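Local coordinates for protein ORF10 (Moritella marina, PDB 6RIW) that probably carries out the ketosynthase condensation step of polyunsaturated fatty acid synthesis, through its ketosynthase-chain length factor didomain, at residues 154-159 and 602-607. Residues are numbered along the deposited sequence; the frame is centred on the assembly and turned at random.
Sequences QLTHYT and EDSLLQ
Ser604 turns OG beside its own backbone N, anti to the carbonyl carbon (chi1 -82°), which aims the hydroxyl at the extended backbone of 154-156. Thr156 holds OG1 between its backbone N and carbonyl carbon, on the Asp603 side, while CG2 faces Ser604. The contact joins the two thiolase-fold halves of the ketosynthase-chain length factor didomain. The loop between helices 129-148 and 174-183 of the ketosynthase half lies against helix 597-608 of the chain length factor half. Ser604 OG donates to Gln154 O at 2.7 Å. The donor sits in the carbonyl plane, on a lone pair, with a C=O...OG angle of 133°. The same OG accepts a weak bond from Thr156 N at 3.0 Å, where the N-H is bent to 124°. One hydroxyl thus spans two peptide groups, on either side of Leu155. An alanine in place of Ser604 is likely to leave Gln154 O and Thr156 N without this shared partner, and the loop less firmly held on the helix. Thr156 CG2 packs against Ser604 OG at 3.4 Å. The side chains of Thr156 and Asp603 cross at about a right angle, with Thr156 OG1 3.8 Å from Asp603 CB. Gln607, extended beyond CG, brings its OE1 to the methyl of Thr156, and that OE1 accepts from Asn945 N. Leu155 packs on Leu597, Gln600 and Ile601, so the same helix is also met one to two turns earlier. Glu602 forms a salt bridge with Lys47, a further link between the halves. A water bridges the carboxylate of Asp603 to the loop: it donates to OD2 at 2.5 Å and lies 2.9 Å from Thr156 OG1.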
ATOM      1  N   GLN A 154      37.291  -2.822   2.441  1.00 12.28           N
ATOM      2  CA  GLN A 154      36.214  -2.793   1.455  1.00 15.44           C
ATOM      3  C   GLN A 154      35.026  -3.576   1.981  1.00 13.31           C
ATOM      4  O   GLN A 154      35.160  -4.746   2.341  1.00 15.42           O
ATOM      5  CB  GLN A 154      36.635  -3.410   0.120  1.00 15.44           C
ATOM      6  CG  GLN A 154      37.608  -2.627  -0.703  1.00 17.11           C
ATOM      7  CD  GLN A 154      37.918  -3.396  -1.963  1.00 20.77           C
ATOM      8  OE1 GLN A 154      38.420  -4.515  -1.904  1.00 22.98           O
ATOM      9  NE2 GLN A 154      37.580  -2.829  -3.099  1.00 22.46           N
ATOM     10  N   LEU A 155      33.866  -2.938   2.023  1.00 14.40           N
ATOM     11  CA  LEU A 155      32.642  -3.654   2.338  1.00 13.33           C
ATOM     12  C   LEU A 155      32.137  -4.404   1.109  1.00 13.23           C
ATOM     13  O   LEU A 155      32.245  -3.917  -0.023  1.00 14.85           O
ATOM     14  CB  LEU A 155      31.580  -2.670   2.830  1.00 12.33           C
ATOM     15  CG  LEU A 155      30.269  -3.249   3.357  1.00 14.11           C
ATOM     16  CD1 LEU A 155      30.500  -4.044   4.620  1.00 13.34           C
ATOM     17  CD2 LEU A 155      29.337  -2.057   3.634  1.00 12.36           C
ATOM     18  N   THR A 156      31.571  -5.585   1.330  1.00 14.55           N
ATOM     19  CA  THR A 156      30.976  -6.322   0.222  1.00 14.19           C
ATOM     20  C   THR A 156      29.538  -5.860  -0.023  1.00 14.77           C
ATOM     21  O   THR A 156      28.852  -5.393   0.892  1.00 14.52           O
ATOM     22  CB  THR A 156      31.012  -7.833   0.476  1.00 16.16           C
ATOM     23  OG1 THR A 156      30.237  -8.150   1.635  1.00 19.08           O
ATOM     24  CG2 THR A 156      32.461  -8.312   0.687  1.00 15.72           C
ATOM     25  N   HIS A 157      29.091  -5.980  -1.277  1.00 12.75           N
ATOM     26  CA  HIS A 157      27.697  -5.674  -1.603  1.00 15.09           C
ATOM     27  C   HIS A 157      26.737  -6.628  -0.874  1.00 15.38           C
ATOM     28  O   HIS A 157      27.054  -7.791  -0.604  1.00 12.44           O
ATOM     29  CB  HIS A 157      27.501  -5.732  -3.131  1.00 14.69           C
ATOM     30  CG  HIS A 157      26.369  -4.892  -3.640  1.00 17.08           C
ATOM     31  ND1 HIS A 157      26.475  -3.533  -3.829  1.00 17.91           N
ATOM     32  CD2 HIS A 157      25.113  -5.225  -4.015  1.00 18.10           C
ATOM     33  CE1 HIS A 157      25.334  -3.062  -4.296  1.00 18.18           C
ATOM     34  NE2 HIS A 157      24.490  -4.070  -4.417  1.00 15.72           N
ATOM     35  N   TYR A 158      25.530  -6.134  -0.556  1.00 12.93           N
ATOM     36  CA  TYR A 158      24.624  -6.903   0.303  1.00 12.34           C
ATOM     37  C   TYR A 158      24.141  -8.203  -0.345  1.00 15.09           C
ATOM     38  O   TYR A 158      23.889  -9.184   0.361  1.00 15.29           O
ATOM     39  CB  TYR A 158      23.433  -6.028   0.723  1.00 13.19           C
ATOM     40  CG  TYR A 158      22.351  -5.905  -0.331  1.00 14.33           C
ATOM     41  CD1 TYR A 158      22.529  -5.101  -1.446  1.00 11.90           C
ATOM     42  CD2 TYR A 158      21.150  -6.609  -0.198  1.00 14.40           C
ATOM     43  CE1 TYR A 158      21.512  -4.997  -2.431  1.00 14.33           C
ATOM     44  CE2 TYR A 158      20.133  -6.519  -1.166  1.00 15.18           C
ATOM     45  CZ  TYR A 158      20.325  -5.721  -2.271  1.00 12.50           C
ATOM     46  OH  TYR A 158      19.319  -5.657  -3.219  1.00 13.09           O
ATOM     47  N   THR A 159      24.016  -8.239  -1.673  1.00 15.94           N
ATOM     48  CA  THR A 159      23.667  -9.449  -2.419  1.00 16.90           C
ATOM     49  C   THR A 159      24.314  -9.302  -3.791  1.00 18.09           C
ATOM     50  O   THR A 159      25.002  -8.312  -4.059  1.00 18.91           O
ATOM     51  CB  THR A 159      22.145  -9.652  -2.500  1.00 19.30           C
ATOM     52  OG1 THR A 159      21.833 -10.994  -2.905  1.00 20.00           O
ATOM     53  CG2 THR A 159      21.498  -8.678  -3.494  1.00 17.15           C
ATOM     54  N   GLU A 602      31.036 -10.111   7.704  1.00 15.60           N
ATOM     55  CA  GLU A 602      31.716 -11.407   7.766  1.00 17.91           C
ATOM     56  C   GLU A 602      32.466 -11.691   6.468  1.00 16.70           C
ATOM     57  O   GLU A 602      33.651 -12.058   6.488  1.00 16.82           O
ATOM     58  CB  GLU A 602      30.722 -12.527   8.077  1.00 19.68           C
ATOM     59  CG  GLU A 602      31.388 -13.898   8.172  1.00 22.94           C
ATOM     60  CD  GLU A 602      30.410 -15.026   8.479  1.00 32.38           C
ATOM     61  OE1 GLU A 602      29.301 -15.068   7.891  1.00 33.34           O
ATOM     62  OE2 GLU A 602      30.766 -15.893   9.307  1.00 43.64           O
ATOM     63  N   ASP A 603      31.792 -11.501   5.325  1.00 14.83           N
ATOM     64  CA  ASP A 603      32.426 -11.742   4.029  1.00 17.47           C
ATOM     65  C   ASP A 603      33.626 -10.834   3.807  1.00 17.54           C
ATOM     66  O   ASP A 603      34.642 -11.263   3.244  1.00 18.48           O
ATOM     67  CB  ASP A 603      31.416 -11.541   2.897  1.00 18.54           C
ATOM     68  CG  ASP A 603      30.399 -12.660   2.811  1.00 24.68           C
ATOM     69  OD1 ASP A 603      30.554 -13.681   3.526  1.00 31.74           O
ATOM     70  OD2 ASP A 603      29.429 -12.513   2.029  1.00 29.87           O
ATOM     71  N   SER A 604      33.515  -9.563   4.198  1.00 14.46           N
ATOM     72  CA  SER A 604      34.616  -8.627   4.025  1.00 12.89           C
ATOM     73  C   SER A 604      35.843  -9.069   4.813  1.00 14.89           C
ATOM     74  O   SER A 604      36.961  -9.073   4.288  1.00 16.64           O
ATOM     75  CB  SER A 604      34.171  -7.232   4.476  1.00 14.76           C
ATOM     76  OG  SER A 604      33.454  -6.581   3.452  1.00 19.28           O
ATOM     77  N   LEU A 605      35.657  -9.377   6.095  1.00 12.72           N
ATOM     78  CA  LEU A 605      36.776  -9.803   6.936  1.00 17.27           C
ATOM     79  C   LEU A 605      37.430 -11.063   6.393  1.00 18.93           C
ATOM     80  O   LEU A 605      38.666 -11.163   6.341  1.00 17.97           O
ATOM     81  CB  LEU A 605      36.292 -10.054   8.357  1.00 16.80           C
ATOM     82  CG  LEU A 605      35.811  -8.798   9.080  1.00 18.71           C
ATOM     83  CD1 LEU A 605      35.048  -9.255  10.318  1.00 20.37           C
ATOM     84  CD2 LEU A 605      36.999  -7.900   9.432  1.00 19.55           C
ATOM     85  N   LEU A 606      36.613 -12.037   5.990  1.00 17.01           N
ATOM     86  CA  LEU A 606      37.147 -13.262   5.405  1.00 18.84           C
ATOM     87  C   LEU A 606      37.934 -12.958   4.141  1.00 19.55           C
ATOM     88  O   LEU A 606      39.111 -13.319   4.016  1.00 19.86           O
ATOM     89  CB  LEU A 606      35.992 -14.230   5.113  1.00 20.49           C
ATOM     90  CG  LEU A 606      36.363 -15.706   4.984  1.00 26.81           C
ATOM     91  CD1 LEU A 606      37.009 -16.187   6.261  1.00 26.26           C
ATOM     92  CD2 LEU A 606      35.117 -16.507   4.667  1.00 31.88           C
ATOM     93  N   GLN A 607      37.300 -12.290   3.180  1.00 16.24           N
ATOM     94  CA  GLN A 607      37.939 -12.135   1.886  1.00 16.32           C
ATOM     95  C   GLN A 607      39.186 -11.280   1.975  1.00 18.61           C
ATOM     96  O   GLN A 607      40.140 -11.520   1.226  1.00 19.21           O
ATOM     97  CB  GLN A 607      36.960 -11.559   0.869  1.00 17.35           C
ATOM     98  CG  GLN A 607      35.927 -12.593   0.438  1.00 18.24           C
ATOM     99  CD  GLN A 607      34.783 -11.999  -0.327  1.00 19.69           C
ATOM    100  OE1 GLN A 607      34.940 -11.019  -1.057  1.00 21.60           O
ATOM    101  NE2 GLN A 607      33.611 -12.606  -0.185  1.00 25.17           N
TER
HETATM  102  O   HOH W   1      28.327 -10.360   1.329  1.00 24.64           O